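PDB 4D7R: Proline/betaine transporter, RALF from Rickettsia prowazekii str. Madrid E, which probably acts as a guanine nucleotide exchange factor through its Sec7 domain, joined in this engineered chimera to the capping domain of a Legionella relative. Local coordinates for residues T67-Y72 against T102-F107. Sequence-based numbering, arbitrary orientation.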
loop_
_atom_site.group_PDB
_atom_site.type_symbol
_atom_site.label_atom_id
_atom_site.label_comp_id
_atom_site.label_asym_id
_atom_site.label_seq_id
_atom_site.Cartn_x
_atom_site.Cartn_y
_atom_site.Cartn_z
ATOM N N THR A 67 -17.076 6.274 10.349
ATOM C CA THR A 67 -16.004 6.534 9.392
ATOM C C THR A 67 -16.217 5.749 8.091
ATOM O O THR A 67 -16.126 6.319 6.999
ATOM C CB THR A 67 -14.625 6.278 10.039
ATOM O OG1 THR A 67 -14.541 7.060 11.234
ATOM C CG2 THR A 67 -13.493 6.656 9.126
ATOM N N ALA A 68 -16.493 4.434 8.207
ATOM C CA ALA A 68 -16.687 3.570 7.053
ATOM C C ALA A 68 -17.891 4.023 6.226
ATOM O O ALA A 68 -17.824 4.034 4.991
ATOM C CB ALA A 68 -16.882 2.146 7.525
ATOM N N LYS A 69 -18.963 4.457 6.925
ATOM C CA LYS A 69 -20.215 4.961 6.350
ATOM C C LYS A 69 -19.923 6.218 5.525
ATOM O O LYS A 69 -20.376 6.307 4.391
ATOM C CB LYS A 69 -21.231 5.281 7.452
ATOM C CG LYS A 69 -22.608 5.659 6.929
ATOM C CD LYS A 69 -23.540 6.033 8.096
ATOM C CE LYS A 69 -24.950 6.332 7.658
ATOM N NZ LYS A 69 -25.036 7.702 7.091
ATOM N N ILE A 70 -19.155 7.163 6.080
ATOM C CA ILE A 70 -18.771 8.390 5.361
ATOM C C ILE A 70 -17.925 8.049 4.117
ATOM O O ILE A 70 -18.242 8.535 3.022
ATOM C CB ILE A 70 -18.108 9.408 6.319
ATOM C CG1 ILE A 70 -19.128 9.916 7.371
ATOM C CG2 ILE A 70 -17.432 10.568 5.566
ATOM C CD1 ILE A 70 -18.571 10.946 8.393
ATOM N N PHE A 71 -16.897 7.164 4.270
ATOM C CA PHE A 71 -16.024 6.762 3.165
ATOM C C PHE A 71 -16.828 6.161 2.012
ATOM O O PHE A 71 -16.615 6.512 0.849
ATOM C CB PHE A 71 -14.932 5.774 3.655
ATOM C CG PHE A 71 -13.754 6.298 4.464
ATOM C CD1 PHE A 71 -13.648 7.653 4.787
ATOM C CD2 PHE A 71 -12.716 5.445 4.840
ATOM C CE1 PHE A 71 -12.546 8.131 5.509
ATOM C CE2 PHE A 71 -11.617 5.928 5.559
ATOM C CZ PHE A 71 -11.545 7.261 5.897
ATOM N N TYR A 72 -17.793 5.318 2.349
ATOM C CA TYR A 72 -18.610 4.635 1.366
ATOM C C TYR A 72 -19.630 5.556 0.686
ATOM O O TYR A 72 -19.715 5.598 -0.553
ATOM C CB TYR A 72 -19.315 3.453 2.035
ATOM C CG TYR A 72 -20.082 2.599 1.055
ATOM C CD1 TYR A 72 -19.419 1.726 0.195
ATOM C CD2 TYR A 72 -21.465 2.705 0.943
ATOM C CE1 TYR A 72 -20.117 0.947 -0.722
ATOM C CE2 TYR A 72 -22.173 1.955 0.007
ATOM C CZ TYR A 72 -21.494 1.065 -0.810
ATOM O OH TYR A 72 -22.182 0.302 -1.710
ATOM N N THR A 102 -15.772 -2.465 3.914
ATOM C CA THR A 102 -16.052 -3.552 3.000
ATOM C C THR A 102 -17.461 -4.110 3.226
ATOM O O THR A 102 -18.137 -4.414 2.248
ATOM C CB THR A 102 -14.909 -4.561 3.022
ATOM O OG1 THR A 102 -13.721 -3.818 2.741
ATOM C CG2 THR A 102 -15.064 -5.618 1.967
ATOM N N LYS A 103 -17.936 -4.119 4.493
ATOM C CA LYS A 103 -19.282 -4.601 4.848
ATOM C C LYS A 103 -20.426 -3.788 4.236
ATOM O O LYS A 103 -21.497 -4.345 4.000
ATOM C CB LYS A 103 -19.431 -4.804 6.361
ATOM C CG LYS A 103 -18.906 -6.179 6.789
ATOM C CD LYS A 103 -18.835 -6.348 8.309
ATOM C CE LYS A 103 -18.462 -7.760 8.724
ATOM N NZ LYS A 103 -17.105 -8.155 8.264
ATOM N N GLN A 104 -20.177 -2.508 3.892
ATOM C CA GLN A 104 -21.150 -1.625 3.234
ATOM C C GLN A 104 -21.536 -2.164 1.831
ATOM O O GLN A 104 -22.639 -1.904 1.337
ATOM C CB GLN A 104 -20.541 -0.225 3.070
ATOM C CG GLN A 104 -20.340 0.564 4.388
ATOM C CD GLN A 104 -21.572 1.330 4.806
ATOM O OE1 GLN A 104 -22.540 1.490 4.047
ATOM N NE2 GLN A 104 -21.604 1.767 6.053
ATOM N N PHE A 105 -20.624 -2.880 1.178
ATOM C CA PHE A 105 -20.893 -3.435 -0.164
ATOM C C PHE A 105 -21.804 -4.652 -0.082
ATOM O O PHE A 105 -21.591 -5.537 0.743
ATOM C CB PHE A 105 -19.585 -3.859 -0.847
ATOM C CG PHE A 105 -18.653 -2.737 -1.226
ATOM C CD1 PHE A 105 -17.834 -2.133 -0.268
ATOM C CD2 PHE A 105 -18.567 -2.298 -2.543
ATOM C CE1 PHE A 105 -16.955 -1.113 -0.623
ATOM C CE2 PHE A 105 -17.693 -1.267 -2.892
ATOM C CZ PHE A 105 -16.872 -0.704 -1.939
ATOM N N ASP A 106 -22.796 -4.707 -0.954
ATOM C CA ASP A 106 -23.682 -5.861 -1.039
ATOM C C ASP A 106 -23.173 -6.724 -2.214
ATOM O O ASP A 106 -23.292 -6.331 -3.369
ATOM C CB ASP A 106 -25.141 -5.420 -1.244
ATOM C CG ASP A 106 -26.118 -6.574 -1.395
ATOM O OD1 ASP A 106 -25.824 -7.682 -0.871
ATOM O OD2 ASP A 106 -27.176 -6.373 -2.027
ATOM N N PHE A 107 -22.535 -7.861 -1.901
ATOM C CA PHE A 107 -21.986 -8.760 -2.913
ATOM C C PHE A 107 -22.811 -10.048 -2.989
ATOM O O PHE A 107 -22.379 -10.988 -3.652
ATOM C CB PHE A 107 -20.523 -9.115 -2.572
ATOM C CG PHE A 107 -19.520 -7.987 -2.679
ATOM C CD1 PHE A 107 -19.648 -7.006 -3.660
ATOM C CD2 PHE A 107 -18.416 -7.946 -1.849
ATOM C CE1 PHE A 107 -18.711 -5.972 -3.767
ATOM C CE2 PHE A 107 -17.462 -6.928 -1.979
ATOM C CZ PHE A 107 -17.614 -5.957 -2.943
HETATM O O HOH W 1 -23.615 -2.387 -2.555
#
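The ring of Y72 meets Q104 over one face and F105 at its edge. CB of Q104 sits over that face, 3.6 Å from the ring centroid and 16° off the normal, a CH-pi contact. It is displaced toward the CG side, where Q104 CB to Y72 CG is 3.5 Å. The edge of Y72 in turn points CE1 at the centre of the F105 face; this T-shaped pair has centroids 5.0 Å apart and planes at 73°. With CG of Y72 anti to the backbone N (chi1 -174°), its ring extends from helix 63-73 into the angle between the Q104 side chain and the F105 ring. The Q104 chain bends at chi2, bringing its amide, only moderately tilted from the Y72 ring plane, to the base of that ring and to K69: OE1 comes within 3.5 Å of Y72 CD2, while NE2 rests against the backbone at K69, 3.5 Å from CA. Both segments belong to the all-helical Sec7 domain, the Rickettsia part of the chimera, and the contact joins helix 63-73 to the chain leaving helix 92-103. Further back along these helices, A68 packs on S100 and F101, and F71 also meets F101. At the far end of the Y72 ring a water bridges the two segments, 3.2 Å from Y72 OH and accepting a hydrogen bond from the backbone N of D106, 2.9 Å away. The F105 side chain also touches R118 of helix 112-121, and the F105 backbone O is hydrogen-bonded to H142 NE2 of helix 129-146. K69 directs its ammonium group elsewhere, into salt bridges with E73 and D30.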